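Local atomic coordinates of LbpB B-lobe (Moraxella bovis, PDB entry 3UAQ), a protein that probably binds host lactoferrin at the bacterial surface as a lipoprotein, this portion being its N-terminal lobe with a handle domain and a beta barrel. Residues A[181-189]-A[199-207]; A[247-257]-A[267-277]. All coordinates share one frame; numbering follows the deposited sequence.

Contact 1: residues A[181-189]-A[199-207]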
loop_
_atom_site.group_PDB
_atom_site.type_symbol
_atom_site.label_atom_id
_atom_site.label_comp_id
_atom_site.label_asym_id
_atom_site.label_seq_id
_atom_site.Cartn_x
_atom_site.Cartn_y
_atom_site.Cartn_z
ATOM N N THR A 181 -17.911 10.012 -10.360
ATOM C CA THR A 181 -18.951 10.633 -11.171
ATOM C C THR A 181 -19.703 11.645 -10.338
ATOM O O THR A 181 -19.489 11.754 -9.132
ATOM C CB THR A 181 -19.985 9.608 -11.657
ATOM O OG1 THR A 181 -20.832 9.234 -10.561
ATOM C CG2 THR A 181 -19.306 8.364 -12.226
ATOM N N ASP A 182 -20.604 12.375 -10.983
ATOM C CA ASP A 182 -21.557 13.202 -10.258
ATOM C C ASP A 182 -22.537 12.284 -9.547
ATOM O O ASP A 182 -22.381 11.062 -9.580
ATOM C CB ASP A 182 -22.299 14.123 -11.223
ATOM C CG ASP A 182 -23.062 13.353 -12.290
ATOM O OD1 ASP A 182 -22.927 12.109 -12.349
ATOM O OD2 ASP A 182 -23.794 13.991 -13.079
ATOM N N VAL A 183 -23.542 12.859 -8.899
ATOM C CA VAL A 183 -24.579 12.040 -8.291
ATOM C C VAL A 183 -25.981 12.549 -8.606
ATOM O O VAL A 183 -26.288 13.729 -8.414
ATOM C CB VAL A 183 -24.373 11.875 -6.768
ATOM C CG1 VAL A 183 -23.516 12.995 -6.219
ATOM C CG2 VAL A 183 -25.709 11.789 -6.047
ATOM N N LYS A 184 -26.820 11.642 -9.100
ATOM C CA LYS A 184 -28.219 11.935 -9.378
ATOM C C LYS A 184 -29.120 10.838 -8.821
ATOM O O LYS A 184 -28.803 9.652 -8.916
ATOM C CB LYS A 184 -28.448 12.076 -10.880
ATOM C CG LYS A 184 -27.582 13.119 -11.555
ATOM C CD LYS A 184 -28.148 13.481 -12.915
ATOM C CE LYS A 184 -29.643 13.768 -12.795
ATOM N NZ LYS A 184 -30.308 14.045 -14.099
ATOM N N ARG A 185 -30.244 11.240 -8.237
ATOM C CA ARG A 185 -31.203 10.284 -7.707
ATOM C C ARG A 185 -31.753 9.460 -8.861
ATOM O O ARG A 185 -31.883 8.236 -8.768
ATOM C CB ARG A 185 -32.349 11.019 -7.001
ATOM C CG ARG A 185 -32.970 10.261 -5.822
ATOM C CD ARG A 185 -34.484 10.167 -5.935
ATOM N NE ARG A 185 -35.040 11.271 -6.708
ATOM C CZ ARG A 185 -36.289 11.312 -7.160
ATOM N NH1 ARG A 185 -37.119 10.306 -6.908
ATOM N NH2 ARG A 185 -36.703 12.358 -7.864
ATOM N N GLU A 186 -32.062 10.149 -9.957
ATOM C CA GLU A 186 -32.673 9.518 -11.122
ATOM C C GLU A 186 -31.934 9.864 -12.410
ATOM O O GLU A 186 -31.932 11.018 -12.845
ATOM C CB GLU A 186 -34.145 9.921 -11.241
ATOM C CG GLU A 186 -35.106 9.034 -10.466
ATOM C CD GLU A 186 -36.550 9.299 -10.840
ATOM O OE1 GLU A 186 -36.789 10.133 -11.738
ATOM O OE2 GLU A 186 -37.444 8.672 -10.239
ATOM N N ARG A 187 -31.321 8.853 -13.024
ATOM C CA ARG A 187 -30.534 9.056 -14.241
ATOM C C ARG A 187 -31.214 8.544 -15.507
ATOM O O ARG A 187 -31.212 9.224 -16.535
ATOM C CB ARG A 187 -29.159 8.400 -14.120
ATOM C CG ARG A 187 -28.199 9.119 -13.192
ATOM C CD ARG A 187 -26.842 8.443 -13.191
ATOM N NE ARG A 187 -26.016 8.899 -12.076
ATOM C CZ ARG A 187 -25.110 9.868 -12.165
ATOM N NH1 ARG A 187 -24.909 10.486 -13.321
ATOM N NH2 ARG A 187 -24.404 10.220 -11.098
ATOM N N GLU A 188 -31.772 7.339 -15.444
ATOM C CA GLU A 188 -32.398 6.738 -16.614
ATOM C C GLU A 188 -33.769 6.195 -16.269
ATOM O O GLU A 188 -34.039 5.821 -15.124
ATOM C CB GLU A 188 -31.503 5.655 -17.228
ATOM C CG GLU A 188 -30.279 6.215 -17.956
ATOM C CD GLU A 188 -30.646 7.124 -19.119
ATOM O OE1 GLU A 188 -31.723 6.925 -19.723
ATOM O OE2 GLU A 188 -29.851 8.036 -19.430
ATOM N N SER A 189 -34.638 6.163 -17.272
ATOM C CA SER A 189 -36.052 5.944 -17.027
ATOM C C SER A 189 -36.645 4.904 -17.965
ATOM O O SER A 189 -37.681 4.302 -17.667
ATOM C CB SER A 189 -36.802 7.268 -17.165
ATOM O OG SER A 189 -38.050 7.221 -16.504
ATOM N N ALA A 199 -37.236 3.858 -12.855
ATOM C CA ALA A 199 -36.070 4.724 -13.005
ATOM C C ALA A 199 -35.013 4.386 -11.965
ATOM O O ALA A 199 -35.288 3.710 -10.970
ATOM C CB ALA A 199 -36.458 6.205 -12.894
ATOM N N PHE A 200 -33.800 4.871 -12.209
ATOM C CA PHE A 200 -32.682 4.728 -11.276
ATOM C C PHE A 200 -31.555 5.695 -11.650
ATOM O O PHE A 200 -31.636 6.391 -12.665
ATOM C CB PHE A 200 -32.165 3.281 -11.264
ATOM C CG PHE A 200 -31.582 2.825 -12.579
ATOM C CD1 PHE A 200 -30.207 2.757 -12.761
ATOM C CD2 PHE A 200 -32.409 2.454 -13.633
ATOM C CE1 PHE A 200 -29.668 2.333 -13.970
ATOM C CE2 PHE A 200 -31.875 2.031 -14.843
ATOM C CZ PHE A 200 -30.503 1.970 -15.009
ATOM N N GLY A 201 -30.515 5.738 -10.823
ATOM C CA GLY A 201 -29.299 6.474 -11.134
ATOM C C GLY A 201 -28.161 5.861 -10.336
ATOM O O GLY A 201 -27.140 6.512 -10.043
ATOM N N GLY A 202 -28.348 4.589 -9.984
ATOM C CA GLY A 202 -27.624 3.967 -8.889
ATOM C C GLY A 202 -26.508 2.984 -9.197
ATOM O O GLY A 202 -25.478 3.330 -9.795
ATOM N N GLY A 203 -26.724 1.731 -8.807
ATOM C CA GLY A 203 -25.634 0.774 -8.756
ATOM C C GLY A 203 -26.027 -0.675 -8.960
ATOM O O GLY A 203 -26.032 -1.465 -8.020
ATOM N N SER A 204 -26.364 -1.014 -10.197
ATOM C CA SER A 204 -26.577 -2.390 -10.634
ATOM C C SER A 204 -26.742 -2.305 -12.131
ATOM O O SER A 204 -26.030 -2.974 -12.878
ATOM C CB SER A 204 -27.818 -3.002 -9.997
ATOM O OG SER A 204 -27.524 -3.473 -8.697
ATOM N N GLY A 205 -27.675 -1.461 -12.565
ATOM C CA GLY A 205 -27.794 -1.134 -13.970
ATOM C C GLY A 205 -26.460 -0.599 -14.434
ATOM O O GLY A 205 -26.078 -0.767 -15.592
ATOM N N TYR A 206 -25.737 0.023 -13.509
ATOM C CA TYR A 206 -24.441 0.615 -13.813
ATOM C C TYR A 206 -23.276 -0.289 -13.429
ATOM O O TYR A 206 -22.113 0.097 -13.589
ATOM C CB TYR A 206 -24.301 1.965 -13.112
ATOM C CG TYR A 206 -25.107 3.077 -13.760
ATOM C CD1 TYR A 206 -26.394 3.376 -13.328
ATOM C CD2 TYR A 206 -24.578 3.832 -14.800
ATOM C CE1 TYR A 206 -27.133 4.393 -13.915
ATOM C CE2 TYR A 206 -25.308 4.851 -15.393
ATOM C CZ TYR A 206 -26.586 5.131 -14.948
ATOM O OH TYR A 206 -27.315 6.148 -15.539
ATOM N N LYS A 207 -23.591 -1.488 -12.934
ATOM C CA LYS A 207 -22.576 -2.427 -12.434
ATOM C C LYS A 207 -21.751 -1.808 -11.302
ATOM O O LYS A 207 -20.551 -2.076 -11.172
ATOM C CB LYS A 207 -21.649 -2.916 -13.553
ATOM C CG LYS A 207 -22.362 -3.372 -14.824
ATOM C CD LYS A 207 -23.470 -4.369 -14.528
ATOM C CE LYS A 207 -24.382 -4.563 -15.735
ATOM N NZ LYS A 207 -25.649 -5.273 -15.388
#

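Contact 2: residues A[247-257]-A[267-277]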
loop_
_atom_site.group_PDB
_atom_site.type_symbol
_atom_site.label_atom_id
_atom_site.label_comp_id
_atom_site.label_asym_id
_atom_site.label_seq_id
_atom_site.Cartn_x
_atom_site.Cartn_y
_atom_site.Cartn_z
ATOM N N LYS A 247 4.951 15.577 -31.076
ATOM C CA LYS A 247 4.390 16.309 -29.943
ATOM C C LYS A 247 2.946 15.892 -29.651
ATOM O O LYS A 247 2.075 16.740 -29.418
ATOM C CB LYS A 247 4.481 17.825 -30.172
ATOM C CG LYS A 247 5.607 18.514 -29.403
ATOM C CD LYS A 247 6.958 18.342 -30.078
ATOM C CE LYS A 247 7.204 19.438 -31.125
ATOM N NZ LYS A 247 7.678 20.717 -30.502
ATOM N N LYS A 248 2.704 14.583 -29.653
ATOM C CA LYS A 248 1.358 14.052 -29.452
ATOM C C LYS A 248 1.319 13.002 -28.350
ATOM O O LYS A 248 2.295 12.279 -28.125
ATOM C CB LYS A 248 0.804 13.467 -30.756
ATOM C CG LYS A 248 0.387 14.513 -31.782
ATOM C CD LYS A 248 -0.812 15.324 -31.298
ATOM C CE LYS A 248 -2.075 14.485 -31.256
ATOM N NZ LYS A 248 -3.239 15.267 -30.765
ATOM N N LEU A 249 0.182 12.922 -27.669
ATOM C CA LEU A 249 0.020 11.975 -26.572
ATOM C C LEU A 249 -1.341 11.287 -26.663
ATOM O O LEU A 249 -2.368 11.890 -26.353
ATOM C CB LEU A 249 0.175 12.698 -25.232
ATOM C CG LEU A 249 0.357 11.835 -23.982
ATOM C CD1 LEU A 249 -0.971 11.584 -23.292
ATOM C CD2 LEU A 249 1.049 10.526 -24.324
ATOM N N THR A 250 -1.344 10.031 -27.104
ATOM C CA THR A 250 -2.587 9.281 -27.293
ATOM C C THR A 250 -2.753 8.175 -26.267
ATOM O O THR A 250 -1.865 7.929 -25.458
ATOM C CB THR A 250 -2.664 8.646 -28.683
ATOM O OG1 THR A 250 -1.358 8.601 -29.264
ATOM C CG2 THR A 250 -3.586 9.448 -29.581
ATOM N N GLY A 251 -3.894 7.498 -26.309
ATOM C CA GLY A 251 -4.118 6.386 -25.411
ATOM C C GLY A 251 -5.569 6.035 -25.167
ATOM O O GLY A 251 -6.483 6.731 -25.614
ATOM N N THR A 252 -5.775 4.939 -24.445
ATOM C CA THR A 252 -7.108 4.419 -24.210
ATOM C C THR A 252 -7.258 3.927 -22.774
ATOM O O THR A 252 -6.357 3.284 -22.231
ATOM C CB THR A 252 -7.412 3.270 -25.181
ATOM O OG1 THR A 252 -7.130 3.696 -26.522
ATOM C CG2 THR A 252 -8.872 2.821 -25.073
ATOM N N LEU A 253 -8.399 4.244 -22.166
ATOM C CA LEU A 253 -8.728 3.758 -20.830
ATOM C C LEU A 253 -9.914 2.810 -20.939
ATOM O O LEU A 253 -10.960 3.176 -21.475
ATOM C CB LEU A 253 -9.097 4.915 -19.907
ATOM C CG LEU A 253 -8.378 6.235 -20.161
ATOM C CD1 LEU A 253 -9.018 7.366 -19.357
ATOM C CD2 LEU A 253 -6.897 6.104 -19.843
ATOM N N SER A 254 -9.747 1.593 -20.435
ATOM C CA SER A 254 -10.788 0.580 -20.536
ATOM C C SER A 254 -11.114 0.007 -19.167
ATOM O O SER A 254 -10.402 0.255 -18.192
ATOM C CB SER A 254 -10.366 -0.536 -21.497
ATOM O OG SER A 254 -8.981 -0.460 -21.800
ATOM N N THR A 255 -12.198 -0.753 -19.099
ATOM C CA THR A 255 -12.607 -1.368 -17.846
ATOM C C THR A 255 -12.721 -2.873 -18.004
ATOM O O THR A 255 -13.280 -3.370 -18.990
ATOM C CB THR A 255 -13.955 -0.820 -17.356
ATOM O OG1 THR A 255 -13.881 0.606 -17.238
ATOM C CG2 THR A 255 -14.320 -1.430 -15.998
ATOM N N LYS A 256 -12.174 -3.595 -17.032
ATOM C CA LYS A 256 -12.340 -5.040 -16.973
ATOM C C LYS A 256 -13.725 -5.397 -16.442
ATOM O O LYS A 256 -14.076 -5.052 -15.313
ATOM C CB LYS A 256 -11.264 -5.679 -16.086
ATOM C CG LYS A 256 -11.743 -6.911 -15.330
ATOM C CD LYS A 256 -10.583 -7.749 -14.798
ATOM C CE LYS A 256 -9.568 -6.903 -14.064
ATOM N NZ LYS A 256 -8.859 -7.687 -13.009
ATOM N N GLN A 257 -14.515 -6.059 -17.281
ATOM C CA GLN A 257 -15.741 -6.715 -16.865
ATOM C C GLN A 257 -15.491 -8.217 -16.790
ATOM O O GLN A 257 -14.762 -8.781 -17.613
ATOM C CB GLN A 257 -16.869 -6.457 -17.863
ATOM C CG GLN A 257 -16.722 -5.193 -18.679
ATOM C CD GLN A 257 -17.852 -4.215 -18.440
ATOM O OE1 GLN A 257 -17.617 -3.041 -18.167
ATOM N NE2 GLN A 257 -19.086 -4.696 -18.527
ATOM N N TYR A 267 -12.505 -6.583 -21.675
ATOM C CA TYR A 267 -12.260 -5.156 -21.497
ATOM C C TYR A 267 -13.101 -4.296 -22.433
ATOM O O TYR A 267 -13.198 -4.574 -23.633
ATOM C CB TYR A 267 -10.772 -4.843 -21.662
ATOM C CG TYR A 267 -9.957 -5.119 -20.415
ATOM C CD1 TYR A 267 -9.491 -6.397 -20.131
ATOM C CD2 TYR A 267 -9.661 -4.103 -19.519
ATOM C CE1 TYR A 267 -8.746 -6.650 -18.995
ATOM C CE2 TYR A 267 -8.918 -4.347 -18.383
ATOM C CZ TYR A 267 -8.460 -5.621 -18.123
ATOM O OH TYR A 267 -7.717 -5.870 -16.986
ATOM N N VAL A 268 -13.721 -3.261 -21.872
ATOM C CA VAL A 268 -14.511 -2.328 -22.668
ATOM C C VAL A 268 -13.880 -0.939 -22.655
ATOM O O VAL A 268 -13.627 -0.377 -21.588
ATOM C CB VAL A 268 -15.955 -2.244 -22.164
ATOM C CG1 VAL A 268 -15.983 -2.327 -20.651
ATOM C CG2 VAL A 268 -16.605 -0.963 -22.649
ATOM N N ASP A 269 -13.617 -0.396 -23.842
ATOM C CA ASP A 269 -13.010 0.929 -23.944
ATOM C C ASP A 269 -14.011 2.018 -23.550
ATOM O O ASP A 269 -15.122 2.084 -24.085
ATOM C CB ASP A 269 -12.455 1.175 -25.351
ATOM C CG ASP A 269 -11.309 0.240 -25.698
ATOM O OD1 ASP A 269 -10.754 -0.385 -24.768
ATOM O OD2 ASP A 269 -10.960 0.129 -26.895
ATOM N N ARG A 270 -13.612 2.857 -22.600
ATOM C CA ARG A 270 -14.454 3.950 -22.128
ATOM C C ARG A 270 -14.038 5.265 -22.765
ATOM O O ARG A 270 -14.880 6.043 -23.214
ATOM C CB ARG A 270 -14.356 4.077 -20.610
ATOM C CG ARG A 270 -14.779 2.832 -19.842
ATOM C CD ARG A 270 -16.290 2.653 -19.846
ATOM N NE ARG A 270 -16.733 1.771 -18.766
ATOM C CZ ARG A 270 -17.875 1.088 -18.778
ATOM N NH1 ARG A 270 -18.695 1.180 -19.817
ATOM N NH2 ARG A 270 -18.194 0.309 -17.752
ATOM N N TYR A 271 -12.732 5.506 -22.803
ATOM C CA TYR A 271 -12.192 6.779 -23.272
ATOM C C TYR A 271 -10.941 6.609 -24.125
ATOM O O TYR A 271 -10.010 5.884 -23.754
ATOM C CB TYR A 271 -11.843 7.685 -22.081
ATOM C CG TYR A 271 -13.039 8.180 -21.295
ATOM C CD1 TYR A 271 -13.448 7.537 -20.133
ATOM C CD2 TYR A 271 -13.755 9.295 -21.712
ATOM C CE1 TYR A 271 -14.540 7.990 -19.406
ATOM C CE2 TYR A 271 -14.848 9.751 -20.994
ATOM C CZ TYR A 271 -15.238 9.097 -19.842
ATOM O OH TYR A 271 -16.329 9.557 -19.132
ATOM N N ASP A 272 -10.929 7.275 -25.273
ATOM C CA ASP A 272 -9.692 7.500 -26.004
ATOM C C ASP A 272 -9.089 8.804 -25.518
ATOM O O ASP A 272 -9.785 9.636 -24.936
ATOM C CB ASP A 272 -9.948 7.572 -27.510
ATOM C CG ASP A 272 -9.771 6.230 -28.197
ATOM O OD1 ASP A 272 -8.963 5.414 -27.705
ATOM O OD2 ASP A 272 -10.441 5.996 -29.228
ATOM N N ILE A 273 -7.795 8.982 -25.750
ATOM C CA ILE A 273 -7.126 10.202 -25.323
ATOM C C ILE A 273 -6.437 10.893 -26.498
ATOM O O ILE A 273 -5.911 10.236 -27.406
ATOM C CB ILE A 273 -6.125 9.922 -24.195
ATOM C CG1 ILE A 273 -6.804 9.101 -23.099
ATOM C CG2 ILE A 273 -5.567 11.223 -23.636
ATOM C CD1 ILE A 273 -6.092 9.142 -21.772
ATOM N N ASP A 274 -6.457 12.222 -26.480
ATOM C CA ASP A 274 -5.938 13.008 -27.589
ATOM C C ASP A 274 -5.347 14.312 -27.067
ATOM O O ASP A 274 -6.047 15.313 -26.929
ATOM C CB ASP A 274 -7.050 13.291 -28.599
ATOM C CG ASP A 274 -6.548 14.018 -29.822
ATOM O OD1 ASP A 274 -5.375 13.801 -30.200
ATOM O OD2 ASP A 274 -7.326 14.803 -30.405
ATOM N N ALA A 275 -4.053 14.296 -26.773
ATOM C CA ALA A 275 -3.409 15.454 -26.164
ATOM C C ALA A 275 -2.177 15.934 -26.933
ATOM O O ALA A 275 -1.469 15.146 -27.572
ATOM C CB ALA A 275 -3.056 15.164 -24.713
ATOM N N THR A 276 -1.931 17.238 -26.865
ATOM C CA THR A 276 -0.711 17.805 -27.408
ATOM C C THR A 276 0.333 17.932 -26.305
ATOM O O THR A 276 0.008 18.263 -25.163
ATOM C CB THR A 276 -0.959 19.181 -28.056
ATOM O OG1 THR A 276 -1.703 19.018 -29.273
ATOM C CG2 THR A 276 0.370 19.877 -28.363
ATOM N N ILE A 277 1.586 17.652 -26.657
ATOM C CA ILE A 277 2.696 17.737 -25.710
ATOM C C ILE A 277 3.490 19.022 -25.905
ATOM O O ILE A 277 3.839 19.388 -27.031
ATOM C CB ILE A 277 3.659 16.538 -25.847
ATOM C CG1 ILE A 277 2.924 15.230 -25.558
ATOM C CG2 ILE A 277 4.855 16.696 -24.911
ATOM C CD1 ILE A 277 3.802 14.013 -25.676
#

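Contact 1: residues A[181-189]-A[199-207]
Glu188 and Phe200 form the single antiparallel bridge between 181-189 and 199-207, a hydrogen-bonded pair, and Arg187 joins Glu188 opposite Phe200 to make a classic beta bulge. Phe200 O accepts from two backbone donors, Arg187 N and Glu188 N, the latter at 2.9 Å. Phe200 N returns a bond to Glu188 O at 3.1 Å. Beside the bulge, the Arg187 side chain crosses Tyr206 at about a right angle. Arg187 CG lies 3.5 Å from Gly201 CA. Tyr206 brings its OH up to Arg187 CB and CD. The Arg187 chain is extended from CG to NE, which carries the guanidinium back to Asp182 of its own segment. There NH1 and NH2 both grip Asp182 OD1, each at 2.7 Å from it, NH1 on the syn side and NH2 from above the carboxylate plane. Arg187 NH2 is also bonded to Gly213 O. Farther along, Ala199 CB rests 3.7 Å from Glu186 CD. Phe300 stacks on Tyr206. This is a surface contact, where the chain leaves barrel strand 170-184 and the following loop folds back. Its chemistry implies a mainly polar fastening: three backbone bonds join the segments, while Arg187, its charge probably balanced largely by Asp182, adds a weak NE bond to Gly201 O.

Contact 2: residues A[247-257]-A[267-277]
Lys247 O accepts from Ile277 N at 2.9 Å, at one end of an antiparallel strand pair. Lys248 bends at chi2 and chi3, which turns its amine back to Asp274. The salt bridge from Lys248 NZ to Asp274 OD1 measures 2.7 Å, with the amine on the syn side, well out of the carboxylate plane. Leu249 faces the other side of the sheet. Leu249 CB packs 4.1 Å from Ala275 CB and also meets Ile277 CG1. Gly251 O accepts from Ile273 N. Thr252 and Asp272 lie side by side, and Thr252 OG1 donates to Asp272 OD1 at 2.8 Å. The second oxygen of Asp272 pairs with Lys289. Leu253 crosses Ile273 at about a right angle, with Leu253 CD2 3.7 Å from Ile273 CD1. Leu253 O takes both Arg270 N and Tyr271 N, a classic beta bulge that shifts the register by one. Thr255 OG1 receives a weak bond from Arg270 NE at 3.4 Å; the main partner of that arginine is Glu223. Lys256 CB sits over one face of the Tyr267 ring in a CH-pi contact, 3.8 Å from the centroid. The two strands form a beta hairpin of the barrel. Strand 236-243 pairs with 248-257, and strand 281-288 with 266-278. Phe282 packs against Leu249, Ala275 and Ile277, while Trp177 of strand 170-184 touches Leu253, Thr255 and Arg270.

Both contacts belong to the barrel portion of the lobe and reach the same sheet, with their centres about 24 Å apart. Contact 1 is a surface contact. It joins the chain just past strand 170-184 to a later part of the same loop, through a single bridge with an arginine network beside it. Contact 2 is partly buried and pairs two long strands through much of their length. It buries 1184 Å² against 419 Å² in contact 1. Each has a classic bulge in which one carbonyl takes two backbone donors. Apolar packing is prominent on one face of contact 2, and charged pairs lie on the other. Strand 170-184 connects them, since its Trp177 packs against contact 2.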